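Local atomic coordinates of flagellin B1 (Methanocaldococcus jannaschii DSM 2661, PDB entry 5YA6), a protein that binds a calcium ion in its beta-rich domain and probably polymerises into the archaellum, the filament that archaea rotate to swim. Residues Ser11-Ile16 with Gly140-Glu145; Leu32-Thr37 with Ala150-Thr155; Ala50-Ile55 with Ser93-Gly98; Tyr65-Thr70 with Trp87-Ser92; Gly105-Gly110 with Lys114-Val119. One frame throughout, in Å; residues are numbered along the deposited sequence.

Contact 1. Residues Ser11-Ile16 with Gly140-Glu145; sequences SGLMCI and GQFQPE
L13 drives one methyl, CD1, against both F142 and P144, two residues that sit two apart on the other segment and turn the same way. With CG anti to its carbonyl carbon (chi1 -57°) and CD1 anti to CA, the leucine chain is fully extended, which carries CD1 out to both partners. It lies 3.4 Å from P144 CG, closer than carbons usually pack, and 3.6 Å from F142 CD2. The F142 ring swings toward the leucine because its CG stands opposite the backbone N, chi1 -174°. Strands 13-23 and 137-143 are not partners in the sheet, and no hydrogen bond runs between these segments; they pack face to face across the core, consistent with a sheet that folds over on itself, with I36, I45 and A150 also against L13. F142 meets Y95 edge-to-face as well. The side chain of Q143 starts out away from the leucine, then folds so that NE2 meets P144 O at 2.8 Å, a nearly straight bond (170° at the hydrogen) that arrives on a lone pair in the carbonyl plane. The acceptor also lies close to the plane of the Q143 amide, and NE2 is hydrogen-bonded to G147 O too, which together should fix the rotation of the amide beside the proline.

Contact 2. Residues Leu32-Thr37 with Ala150-Thr155; sequences LAIYIT and AVIQFT
I34 and I152 meet branch against branch near the middle of two strands that run roughly antiparallel, 152° between their directions, with axes 8.8 Å apart at closest approach. That spacing is too wide for backbone pairing, and no hydrogen bond links the segments; side chains alone fill the space between them.

I34 offers CG2, the branch standing opposite its backbone N, to I152 CG1 at 4.0 Å, and the two side chains cross at about a right angle. Further along, I36 directs CD1 to the CB of A150; I36 is modelled in two conformers, so how closely CD1 approaches A150 CB is uncertain.

The aliphatic-aromatic contact lies at the other end. L32 and F154 approach from opposite directions, and CD2 of the leucine stops 3.9 Å from CZ, the carbon of the ring farthest from its own backbone. A chi1 of 61° leaves the CG of F154 flanked by its own N and C, and from there the ring reaches inward.

Strands 28-38 and 150-155, not neighbours in the mixed sheet, thus pack across the buried core through L32, I34, I36, A150, I152 and F154. Strand 28-38 runs between strands 117-123 and 13-23, whereas strand 150-155 lies beside 137-143 at one end of the sheet, with V151 and Q153 packing on Q153 and V151 of the second subunit. L167 of strand 164-168 touches both L32 and F154.

Contact 3. Residues Ala50-Ile55 with Ser93-Gly98; sequences AKLFLI and SSYVVG
The backbones of L52 and Y95 face each other with their CA atoms 7.9 Å apart, and the strands that carry them, 51-56 and 94-99, are separated in the sheet by strand 59-69, so what joins them here is side chain rather than main-chain pairing. Y95 does most of the bridging. Its CG lies between the backbone N and the carbonyl carbon (chi1 59°), a rotation that points the ring across the interior toward A50 and L52. At the far end, the OH donates to A50 O at 2.8 Å. The oxygen it meets lies at the ring edge, near the ring plane, but the donor stands 51° above the carbonyl plane of A50, so the bond does not follow a lone pair. The methyl of A50 packs beside the same hydroxyl, CB to OH 3.6 Å. Nearer the backbone of Y95, L52 brings CB to 4.0 Å from Y95 CD1, giving the ring an aliphatic neighbour. A phenylalanine here would lack the hydroxyl, and the A50 carbonyl would probably be left without this donor. Set among apolar neighbours, in the core of the beta-rich flagellin domain, the single hydroxyl-to-carbonyl bond gives a polar phenol a partner in the interior and ties the residue just ahead of strand 51-56 to strand 94-99.

Contact 4. Residues Tyr65-Thr70 with Trp87-Ser92; sequences YSTVTT and WSLADS
A chi1 of -179° sets the S66 hydroxyl opposite the backbone N and brings OG alongside L89 CB, 3.5 Å away, while the leucine's own CG stands opposite its carbonyl carbon (chi1 -54°) and carries the side chain out to T67. T67 meets the leucine with its methyl: CG2 is 3.5 Å from L89 CD1, the side chains crossing at a slant. S66 and T67, consecutive in the strand, both face the leucine, consistent with a beta bulge at S66, where psi is -59°. Strand 59-69 and strand 94-99 are parallel neighbours, and segment 87-92 belongs to the long connection between them; its 3-10 turn, closed by A90 N to W87 O, sets L89 against the strand at the surface. A water bridges the same corner. It donates to L89 O at 2.7 Å and, weakly, to D91 OD2, and has a weak link to S66 OG at 3.5 Å. D91 turns its other oxygen, OD1, to S93 N and S94 OG at the start of strand 94-99. W87, at the start of the turn, hydrogen-bonds I78 O through NE1 and meets K31 in a cation-pi contact.

Contact 5. Residues Gly105-Gly110 with Lys114-Val119; sequences GSLSNG and KGDIAV. With CA (calcium ion), chain D.
The calcium site of this flagellin draws S106, in a 3-10 turn, and D116, just ahead of strand 117-123, onto one ion. S106 OG binds the calcium at 2.4 Å, reaching it from a position opposite the alpha hydrogen (chi1 66°). D116 grips through both carboxylate oxygens: OD1 and OD2 each lie 2.4 Å from the metal. A water adds a further ligand at 2.5 Å, and D102, D104 and N113 complete the shell. S106 OG and D116 OD2 come within 3.1 Å of each other without a hydrogen bond; they are close as fellow ligands, and the serine hydroxyl is hydrogen-bonded to V111 O instead. Next to the polar site, L107 turns inward, CD1 lying 4.0 Å from A118 CB and 3.8 Å from I117 O, so an aliphatic group backs the metal-binding loop onto the strand. Strand 117-123 lies between two others in the sheet: strand 28-38, whose T37 OG1 donates to D116 O, and strand 94-99, which supplies V97 against A118 and V99 against L107.

All five contacts reach one sheet; contacts 1, 2 and 3 share its interior. A150 CB packs on C15 N, G140 N probably bonds I152 O, and F142 of contact 1 reaches both A50 and Y95 of contact 3. L52 in turn packs on I34 and I152 of contact 2. Contact 4 joins contact 3 through probable V97-T67 and V97-T69 backbone bonds. It meets contact 5 where V68 CG2 lies 3.4 Å from L107 O. Contact 5 alone holds the calcium, but contact 2 borders it: I36 N is 2.9 Å from A118 O, a probable hydrogen bond. The nearest side-chain atom of L13 is about 11 Å from the ion, and that of I36 about 12 Å.

Contact 1. Residues Ser11-Ile16 with Gly140-Glu145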
# COMPACT_ATOMS: atom_id res chain seq x y z
N SER B 11 14.54 -12.93 -7.76
CA SER B 11 14.59 -11.68 -8.47
C SER B 11 13.46 -10.78 -8.01
O SER B 11 12.43 -11.24 -7.55
CB SER B 11 14.48 -11.97 -9.94
OG SER B 11 15.65 -12.67 -10.29
N GLY B 12 13.67 -9.49 -8.15
CA GLY B 12 12.60 -8.55 -7.83
C GLY B 12 13.06 -7.11 -7.95
O GLY B 12 14.18 -6.83 -8.36
N LEU B 13 12.14 -6.21 -7.66
CA LEU B 13 12.33 -4.75 -7.81
C LEU B 13 12.18 -4.00 -6.52
O LEU B 13 11.49 -4.44 -5.62
CB LEU B 13 11.29 -4.18 -8.73
CG LEU B 13 11.22 -4.78 -10.13
CD1 LEU B 13 10.10 -4.04 -10.87
CD2 LEU B 13 12.51 -4.61 -10.87
N MET B 14 12.96 -2.94 -6.40
CA MET B 14 12.98 -2.07 -5.24
C MET B 14 12.62 -0.66 -5.68
O MET B 14 13.21 -0.11 -6.62
CB MET B 14 14.37 -2.04 -4.61
CG MET B 14 14.47 -1.19 -3.34
SD MET B 14 16.16 -1.36 -2.69
CE MET B 14 17.25 -1.08 -4.08
N CYS B 15 11.75 -0.03 -4.92
CA CYS B 15 11.56 1.37 -5.07
C CYS B 15 12.64 2.13 -4.35
O CYS B 15 12.90 1.93 -3.13
CB CYS B 15 10.14 1.79 -4.57
SG CYS B 15 9.80 3.58 -4.64
N ILE B 16 13.32 3.01 -5.11
CA ILE B 16 14.37 3.85 -4.55
C ILE B 16 14.02 5.32 -4.51
O ILE B 16 14.91 6.16 -4.47
CB ILE B 16 15.71 3.60 -5.29
CG1 ILE B 16 15.60 3.80 -6.82
CG2 ILE B 16 16.19 2.20 -4.99
CD1 ILE B 16 16.92 4.02 -7.54
N GLY B 140 1.05 1.40 -2.37
CA GLY B 140 1.02 0.66 -3.65
C GLY B 140 2.14 -0.34 -3.80
O GLY B 140 3.05 -0.40 -2.97
N GLN B 141 2.10 -1.12 -4.90
CA GLN B 141 3.14 -2.05 -5.22
C GLN B 141 3.25 -2.03 -6.76
O GLN B 141 2.27 -1.83 -7.47
CB GLN B 141 2.83 -3.49 -4.77
CG GLN B 141 2.75 -3.59 -3.21
CD GLN B 141 2.63 -5.04 -2.75
OE1 GLN B 141 2.70 -5.96 -3.55
NE2 GLN B 141 2.51 -5.23 -1.42
N PHE B 142 4.51 -2.20 -7.22
CA PHE B 142 4.81 -2.42 -8.66
C PHE B 142 5.26 -3.84 -8.85
O PHE B 142 6.31 -4.24 -8.37
CB PHE B 142 5.89 -1.46 -9.11
CG PHE B 142 6.15 -1.52 -10.62
CD1 PHE B 142 5.12 -1.36 -11.50
CD2 PHE B 142 7.44 -1.68 -11.11
CE1 PHE B 142 5.33 -1.40 -12.86
CE2 PHE B 142 7.65 -1.68 -12.48
CZ PHE B 142 6.61 -1.54 -13.34
N GLN B 143 4.41 -4.62 -9.53
CA GLN B 143 4.52 -6.05 -9.59
C GLN B 143 4.70 -6.53 -11.06
O GLN B 143 3.76 -6.59 -11.82
CB GLN B 143 3.24 -6.65 -9.03
CG GLN B 143 3.29 -8.19 -8.99
CD GLN B 143 4.36 -8.76 -8.12
OE1 GLN B 143 4.29 -8.71 -6.87
NE2 GLN B 143 5.42 -9.30 -8.78
N PRO B 144 5.89 -6.88 -11.40
CA PRO B 144 6.05 -7.56 -12.69
C PRO B 144 5.46 -8.96 -12.65
O PRO B 144 5.18 -9.52 -11.59
CB PRO B 144 7.59 -7.66 -12.82
CG PRO B 144 8.05 -6.47 -12.07
CD PRO B 144 7.18 -6.63 -10.79
N GLU B 145 5.35 -9.56 -13.82
CA GLU B 145 4.82 -10.89 -13.86
C GLU B 145 5.61 -11.86 -12.99
O GLU B 145 5.00 -12.70 -12.26
CB GLU B 145 4.75 -11.36 -15.31
CG GLU B 145 4.16 -12.77 -15.43
CD GLU B 145 4.10 -13.26 -16.88
OE1 GLU B 145 3.65 -14.44 -17.08
OE2 GLU B 145 4.46 -12.50 -17.81

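Contact 2. Residues Leu32-Thr37 with Ala150-Thr155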
# COMPACT_ATOMS: atom_id res chain seq x y z
N LEU B 32 3.35 11.98 -10.37
CA LEU B 32 4.28 11.17 -9.52
C LEU B 32 5.37 10.61 -10.42
O LEU B 32 5.11 10.23 -11.56
CB LEU B 32 3.59 10.01 -8.79
CG LEU B 32 2.48 10.40 -7.83
CD1 LEU B 32 1.71 9.20 -7.41
CD2 LEU B 32 3.05 11.15 -6.63
N ALA B 33 6.55 10.45 -9.87
CA ALA B 33 7.66 9.79 -10.53
C ALA B 33 8.19 8.75 -9.54
O ALA B 33 8.76 9.11 -8.45
CB ALA B 33 8.73 10.80 -10.93
N ILE B 34 8.01 7.45 -9.88
CA ILE B 34 8.37 6.37 -8.96
C ILE B 34 9.62 5.70 -9.47
O ILE B 34 9.62 5.08 -10.57
CB ILE B 34 7.22 5.34 -8.84
CG1 ILE B 34 5.95 6.07 -8.38
CG2 ILE B 34 7.62 4.16 -8.00
CD1 ILE B 34 4.68 5.26 -8.62
N TYR B 35 10.70 5.83 -8.72
CA TYR B 35 12.00 5.31 -9.18
C TYR B 35 12.23 3.89 -8.68
O TYR B 35 11.95 3.57 -7.54
CB TYR B 35 13.16 6.17 -8.74
CG TYR B 35 13.09 7.59 -9.34
CD1 TYR B 35 12.28 8.58 -8.83
CD2 TYR B 35 13.92 7.94 -10.40
CE1 TYR B 35 12.22 9.84 -9.39
CE2 TYR B 35 13.86 9.21 -10.97
CZ TYR B 35 13.04 10.17 -10.45
OH TYR B 35 12.99 11.42 -11.06
N ILE B 36 12.63 3.06 -9.65
CA ILE B 36 12.72 1.60 -9.54
C ILE B 36 14.12 1.09 -9.98
O ILE B 36 14.65 1.57 -10.96
CB ILE B 36 11.67 0.95 -10.45
CG1 ILE B 36 10.24 1.38 -10.01
CG2 ILE B 36 11.87 -0.55 -10.53
CD1 ILE B 36 9.83 0.82 -8.66
N THR B 37 14.67 0.11 -9.28
CA THR B 37 15.89 -0.57 -9.66
C THR B 37 15.74 -2.04 -9.25
O THR B 37 15.03 -2.34 -8.30
CB THR B 37 17.16 0.06 -9.03
OG1 THR B 37 18.36 -0.39 -9.70
CG2 THR B 37 17.27 -0.28 -7.58
N ALA B 150 8.24 -3.97 -6.05
CA ALA B 150 8.60 -2.71 -5.41
C ALA B 150 7.43 -2.23 -4.58
O ALA B 150 6.30 -2.42 -4.99
CB ALA B 150 9.01 -1.70 -6.49
N VAL B 151 7.68 -1.53 -3.49
CA VAL B 151 6.66 -1.11 -2.55
C VAL B 151 6.69 0.42 -2.45
O VAL B 151 7.77 1.06 -2.28
CB VAL B 151 6.95 -1.66 -1.12
CG1 VAL B 151 5.97 -1.05 -0.13
CG2 VAL B 151 6.83 -3.17 -1.20
N ILE B 152 5.53 1.02 -2.62
CA ILE B 152 5.28 2.43 -2.49
C ILE B 152 4.49 2.74 -1.24
O ILE B 152 3.43 2.15 -1.02
CB ILE B 152 4.52 2.96 -3.70
CG1 ILE B 152 5.35 2.76 -5.02
CG2 ILE B 152 4.14 4.43 -3.52
CD1 ILE B 152 5.14 1.41 -5.72
N GLN B 153 5.08 3.47 -0.38
CA GLN B 153 4.30 4.08 0.77
C GLN B 153 4.77 5.53 1.17
O GLN B 153 5.94 5.78 1.49
CB GLN B 153 4.60 3.24 2.02
CG GLN B 153 3.78 3.75 3.21
CD GLN B 153 2.30 4.03 2.93
OE1 GLN B 153 1.74 5.13 3.21
NE2 GLN B 153 1.67 3.02 2.36
N PHE B 154 3.84 6.44 1.11
CA PHE B 154 4.17 7.79 1.53
C PHE B 154 2.96 8.52 1.99
O PHE B 154 1.83 8.16 1.64
CB PHE B 154 4.90 8.57 0.43
CG PHE B 154 4.12 8.75 -0.82
CD1 PHE B 154 3.26 9.84 -0.98
CD2 PHE B 154 4.36 7.92 -1.93
CE1 PHE B 154 2.58 10.04 -2.18
CE2 PHE B 154 3.69 8.10 -3.11
CZ PHE B 154 2.77 9.13 -3.26
N THR B 155 3.19 9.52 2.81
CA THR B 155 2.17 10.46 3.20
C THR B 155 2.64 11.78 2.63
O THR B 155 3.75 12.21 2.94
CB THR B 155 2.09 10.60 4.74
OG1 THR B 155 2.06 9.31 5.33
CG2 THR B 155 0.87 11.44 5.14

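Contact 3. Residues Ala50-Ile55 with Ser93-Gly98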
# COMPACT_ATOMS: atom_id res chain seq x y z
N ALA B 50 3.95 -5.59 -16.30
CA ALA B 50 4.01 -5.23 -14.89
C ALA B 50 2.86 -4.32 -14.56
O ALA B 50 2.46 -3.44 -15.37
CB ALA B 50 5.36 -4.56 -14.57
N LYS B 51 2.26 -4.49 -13.38
CA LYS B 51 1.12 -3.74 -12.99
C LYS B 51 1.52 -2.90 -11.79
O LYS B 51 2.25 -3.37 -10.93
CB LYS B 51 -0.03 -4.65 -12.65
CG LYS B 51 -0.61 -5.35 -13.90
CD LYS B 51 -1.41 -6.61 -13.61
CE LYS B 51 -2.01 -7.19 -14.90
NZ LYS B 51 -1.05 -7.39 -16.06
N LEU B 52 1.08 -1.67 -11.81
CA LEU B 52 1.23 -0.74 -10.75
C LEU B 52 -0.12 -0.62 -10.03
O LEU B 52 -1.10 -0.11 -10.58
CB LEU B 52 1.71 0.60 -11.28
CG LEU B 52 1.90 1.70 -10.23
CD1 LEU B 52 2.96 1.27 -9.20
CD2 LEU B 52 2.29 3.00 -10.89
N PHE B 53 -0.11 -0.96 -8.74
CA PHE B 53 -1.31 -0.88 -7.87
C PHE B 53 -1.16 0.29 -6.96
O PHE B 53 -0.11 0.42 -6.34
CB PHE B 53 -1.42 -2.21 -7.06
CG PHE B 53 -1.60 -3.46 -7.91
CD1 PHE B 53 -2.87 -3.94 -8.25
CD2 PHE B 53 -0.53 -4.17 -8.32
CE1 PHE B 53 -3.01 -5.06 -9.08
CE2 PHE B 53 -0.66 -5.31 -9.11
CZ PHE B 53 -1.92 -5.77 -9.48
N LEU B 54 -2.12 1.19 -6.92
CA LEU B 54 -2.08 2.33 -6.04
C LEU B 54 -3.40 2.52 -5.30
O LEU B 54 -4.41 2.77 -5.94
CB LEU B 54 -1.86 3.58 -6.84
CG LEU B 54 -0.50 3.71 -7.56
CD1 LEU B 54 -0.51 4.93 -8.49
CD2 LEU B 54 0.62 3.85 -6.55
N ILE B 55 -3.37 2.58 -3.98
CA ILE B 55 -4.54 2.90 -3.19
C ILE B 55 -4.47 4.35 -2.69
O ILE B 55 -3.47 4.81 -2.13
CB ILE B 55 -4.59 1.98 -1.93
CG1 ILE B 55 -4.59 0.51 -2.27
CG2 ILE B 55 -5.81 2.33 -1.03
CD1 ILE B 55 -4.05 -0.43 -1.19
N SER B 93 -5.30 5.12 -16.55
CA SER B 93 -5.05 3.72 -16.32
C SER B 93 -3.70 3.24 -16.79
O SER B 93 -3.49 2.06 -16.92
CB SER B 93 -6.17 2.89 -16.97
OG SER B 93 -6.02 2.99 -18.35
N SER B 94 -2.74 4.16 -17.03
CA SER B 94 -1.47 3.74 -17.63
C SER B 94 -0.31 4.52 -17.06
O SER B 94 -0.51 5.69 -16.69
CB SER B 94 -1.49 4.07 -19.16
OG SER B 94 -2.74 3.75 -19.73
N TYR B 95 0.86 3.89 -16.95
CA TYR B 95 2.11 4.58 -16.57
C TYR B 95 3.06 4.57 -17.77
O TYR B 95 3.01 3.67 -18.63
CB TYR B 95 2.85 3.97 -15.29
CG TYR B 95 3.24 2.52 -15.45
CD1 TYR B 95 2.36 1.52 -15.13
CD2 TYR B 95 4.46 2.16 -15.98
CE1 TYR B 95 2.68 0.20 -15.31
CE2 TYR B 95 4.81 0.86 -16.17
CZ TYR B 95 3.91 -0.14 -15.85
OH TYR B 95 4.27 -1.45 -16.12
N VAL B 96 3.96 5.54 -17.82
CA VAL B 96 5.04 5.55 -18.80
C VAL B 96 6.37 5.24 -18.13
O VAL B 96 6.66 5.78 -17.04
CB VAL B 96 5.05 6.93 -19.51
CG1 VAL B 96 6.27 7.09 -20.40
CG2 VAL B 96 3.70 7.14 -20.20
N VAL B 97 7.20 4.44 -18.75
CA VAL B 97 8.50 4.20 -18.17
C VAL B 97 9.54 5.15 -18.75
O VAL B 97 9.68 5.26 -19.97
CB VAL B 97 8.97 2.75 -18.40
CG1 VAL B 97 10.36 2.50 -17.85
CG2 VAL B 97 7.94 1.76 -17.79
N GLY B 98 10.26 5.85 -17.89
CA GLY B 98 11.42 6.70 -18.31
C GLY B 98 12.68 5.97 -17.99
O GLY B 98 12.87 5.47 -16.86

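Contact 4. Residues Tyr65-Thr70 with Trp87-Ser92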
# COMPACT_ATOMS: atom_id res chain seq x y z
N TYR B 65 1.40 -0.81 -18.43
CA TYR B 65 2.55 -0.26 -19.13
C TYR B 65 2.07 0.40 -20.45
O TYR B 65 1.57 -0.29 -21.32
CB TYR B 65 3.52 -1.39 -19.38
CG TYR B 65 4.84 -1.14 -20.08
CD1 TYR B 65 4.90 -0.89 -21.46
CD2 TYR B 65 6.02 -1.23 -19.40
CE1 TYR B 65 6.10 -0.71 -22.08
CE2 TYR B 65 7.25 -1.11 -20.02
CZ TYR B 65 7.30 -0.84 -21.40
OH TYR B 65 8.52 -0.76 -21.98
N SER B 66 2.31 1.70 -20.60
CA SER B 66 1.95 2.36 -21.87
C SER B 66 3.07 2.30 -22.85
O SER B 66 2.89 1.79 -23.99
CB SER B 66 1.61 3.82 -21.61
OG SER B 66 1.24 4.44 -22.83
N THR B 67 4.23 2.84 -22.50
CA THR B 67 5.42 2.83 -23.36
C THR B 67 6.69 3.17 -22.53
O THR B 67 6.59 3.41 -21.27
CB THR B 67 5.27 3.77 -24.58
OG1 THR B 67 6.35 3.53 -25.49
CG2 THR B 67 5.26 5.26 -24.10
N VAL B 68 7.84 3.27 -23.18
CA VAL B 68 9.09 3.63 -22.57
C VAL B 68 9.73 4.79 -23.37
O VAL B 68 9.53 4.88 -24.60
CB VAL B 68 10.06 2.41 -22.45
CG1 VAL B 68 10.27 1.72 -23.80
CG2 VAL B 68 11.41 2.80 -21.86
N THR B 69 10.44 5.66 -22.68
CA THR B 69 11.12 6.82 -23.32
C THR B 69 12.48 7.01 -22.73
O THR B 69 12.71 6.80 -21.53
CB THR B 69 10.35 8.14 -23.17
OG1 THR B 69 11.12 9.20 -23.76
CG2 THR B 69 10.07 8.49 -21.69
N THR B 70 13.45 7.40 -23.60
CA THR B 70 14.77 7.73 -23.13
C THR B 70 14.96 9.26 -22.98
O THR B 70 16.00 9.70 -22.61
CB THR B 70 15.79 7.31 -24.15
OG1 THR B 70 15.30 7.73 -25.42
CG2 THR B 70 16.00 5.73 -24.19
N TRP B 87 4.64 12.09 -21.65
CA TRP B 87 3.63 12.38 -20.59
C TRP B 87 2.19 12.37 -21.08
O TRP B 87 1.28 12.15 -20.31
CB TRP B 87 3.88 13.75 -19.91
CG TRP B 87 4.80 13.67 -18.73
CD1 TRP B 87 6.05 14.08 -18.66
CD2 TRP B 87 4.49 13.09 -17.46
NE1 TRP B 87 6.60 13.76 -17.42
CE2 TRP B 87 5.63 13.18 -16.66
CE3 TRP B 87 3.34 12.49 -16.93
CZ2 TRP B 87 5.65 12.76 -15.31
CZ3 TRP B 87 3.36 12.06 -15.62
CH2 TRP B 87 4.50 12.16 -14.85
N SER B 88 1.99 12.68 -22.36
CA SER B 88 0.66 12.63 -22.93
C SER B 88 -0.04 11.25 -22.81
O SER B 88 -1.27 11.20 -22.75
CB SER B 88 0.65 13.05 -24.39
OG SER B 88 1.08 12.02 -25.27
N LEU B 89 0.76 10.20 -22.75
CA LEU B 89 0.28 8.82 -22.61
C LEU B 89 0.08 8.35 -21.15
O LEU B 89 -0.46 7.25 -20.91
CB LEU B 89 1.20 7.86 -23.34
CG LEU B 89 1.50 8.12 -24.82
CD1 LEU B 89 2.66 7.32 -25.35
CD2 LEU B 89 0.27 7.99 -25.66
N ALA B 90 0.44 9.17 -20.19
CA ALA B 90 0.15 8.82 -18.78
C ALA B 90 -1.24 9.28 -18.49
O ALA B 90 -1.51 10.43 -18.19
CB ALA B 90 1.17 9.49 -17.87
N ASP B 91 -2.17 8.33 -18.53
CA ASP B 91 -3.57 8.65 -18.41
C ASP B 91 -4.18 7.99 -17.15
O ASP B 91 -3.47 7.62 -16.20
CB ASP B 91 -4.30 8.28 -19.69
CG ASP B 91 -4.31 6.81 -19.97
OD1 ASP B 91 -3.90 5.99 -19.13
OD2 ASP B 91 -4.74 6.42 -21.08
N SER B 92 -5.50 7.87 -17.09
CA SER B 92 -6.12 7.35 -15.88
C SER B 92 -5.79 5.89 -15.58
O SER B 92 -5.96 5.44 -14.45
CB SER B 92 -7.63 7.52 -15.98
OG SER B 92 -8.17 6.72 -17.01
O HOH W 1 -1.97 5.76 -22.54

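Contact 5. Residues Gly105-Gly110 with Lys114-Val119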
# COMPACT_ATOMS: atom_id res chain seq x y z
N GLY B 105 21.03 -0.68 -22.74
CA GLY B 105 19.85 -0.40 -23.59
C GLY B 105 18.59 -1.27 -23.41
O GLY B 105 17.60 -1.06 -24.07
N SER B 106 18.65 -2.22 -22.46
CA SER B 106 17.58 -3.21 -22.25
C SER B 106 16.19 -2.59 -21.98
O SER B 106 15.16 -3.15 -22.39
CB SER B 106 18.00 -4.18 -21.11
OG SER B 106 18.11 -3.54 -19.86
N LEU B 107 16.14 -1.43 -21.31
CA LEU B 107 14.86 -0.78 -21.02
C LEU B 107 14.07 -0.32 -22.23
O LEU B 107 12.83 -0.23 -22.18
CB LEU B 107 15.01 0.39 -20.03
CG LEU B 107 15.16 0.01 -18.58
CD1 LEU B 107 15.54 1.26 -17.83
CD2 LEU B 107 13.85 -0.53 -18.03
N SER B 108 14.77 -0.11 -23.35
CA SER B 108 14.12 0.21 -24.60
C SER B 108 13.40 -0.97 -25.20
O SER B 108 12.55 -0.77 -26.05
CB SER B 108 15.08 0.90 -25.59
OG SER B 108 15.56 2.14 -25.01
N ASN B 109 13.69 -2.20 -24.75
CA ASN B 109 12.83 -3.32 -25.00
C ASN B 109 11.95 -3.75 -23.81
O ASN B 109 11.42 -4.87 -23.79
CB ASN B 109 13.66 -4.50 -25.47
CG ASN B 109 13.52 -4.68 -26.94
OD1 ASN B 109 12.47 -5.10 -27.42
ND2 ASN B 109 14.52 -4.22 -27.69
N GLY B 110 11.84 -2.86 -22.82
CA GLY B 110 10.97 -3.15 -21.65
C GLY B 110 11.58 -4.15 -20.67
O GLY B 110 10.82 -4.81 -19.94
N LYS B 114 20.57 -5.67 -14.27
CA LYS B 114 21.48 -5.19 -13.26
C LYS B 114 21.99 -3.76 -13.51
O LYS B 114 22.54 -3.46 -14.60
CB LYS B 114 22.68 -6.17 -13.19
CG LYS B 114 23.75 -5.70 -12.22
CD LYS B 114 24.88 -6.71 -12.10
CE LYS B 114 26.00 -6.14 -11.24
NZ LYS B 114 27.10 -7.11 -11.03
N GLY B 115 21.89 -2.95 -12.48
CA GLY B 115 22.35 -1.58 -12.47
C GLY B 115 21.33 -0.55 -12.98
O GLY B 115 21.54 0.66 -12.82
N ASP B 116 20.27 -1.00 -13.62
CA ASP B 116 19.35 -0.09 -14.31
C ASP B 116 18.55 0.71 -13.32
O ASP B 116 18.23 0.20 -12.25
CB ASP B 116 18.36 -0.81 -15.22
CG ASP B 116 18.98 -1.39 -16.49
OD1 ASP B 116 20.20 -1.17 -16.80
OD2 ASP B 116 18.20 -2.05 -17.19
N ILE B 117 18.17 1.92 -13.72
CA ILE B 117 17.19 2.71 -12.98
C ILE B 117 16.13 3.13 -13.99
O ILE B 117 16.43 3.69 -15.04
CB ILE B 117 17.76 3.95 -12.24
CG1 ILE B 117 18.88 3.52 -11.31
CG2 ILE B 117 16.65 4.69 -11.47
CD1 ILE B 117 19.63 4.74 -10.74
N ALA B 118 14.87 2.89 -13.63
CA ALA B 118 13.75 3.35 -14.41
C ALA B 118 12.89 4.25 -13.55
O ALA B 118 12.91 4.15 -12.33
CB ALA B 118 12.91 2.21 -14.93
N VAL B 119 12.09 5.11 -14.18
CA VAL B 119 11.11 5.90 -13.43
C VAL B 119 9.74 5.62 -14.00
O VAL B 119 9.58 5.47 -15.22
CB VAL B 119 11.49 7.41 -13.44
CG1 VAL B 119 11.49 7.97 -14.86
CG2 VAL B 119 10.58 8.20 -12.53
CA CA D . 19.98 -2.52 -18.75
O HOH W 2 22.40 -2.39 -18.36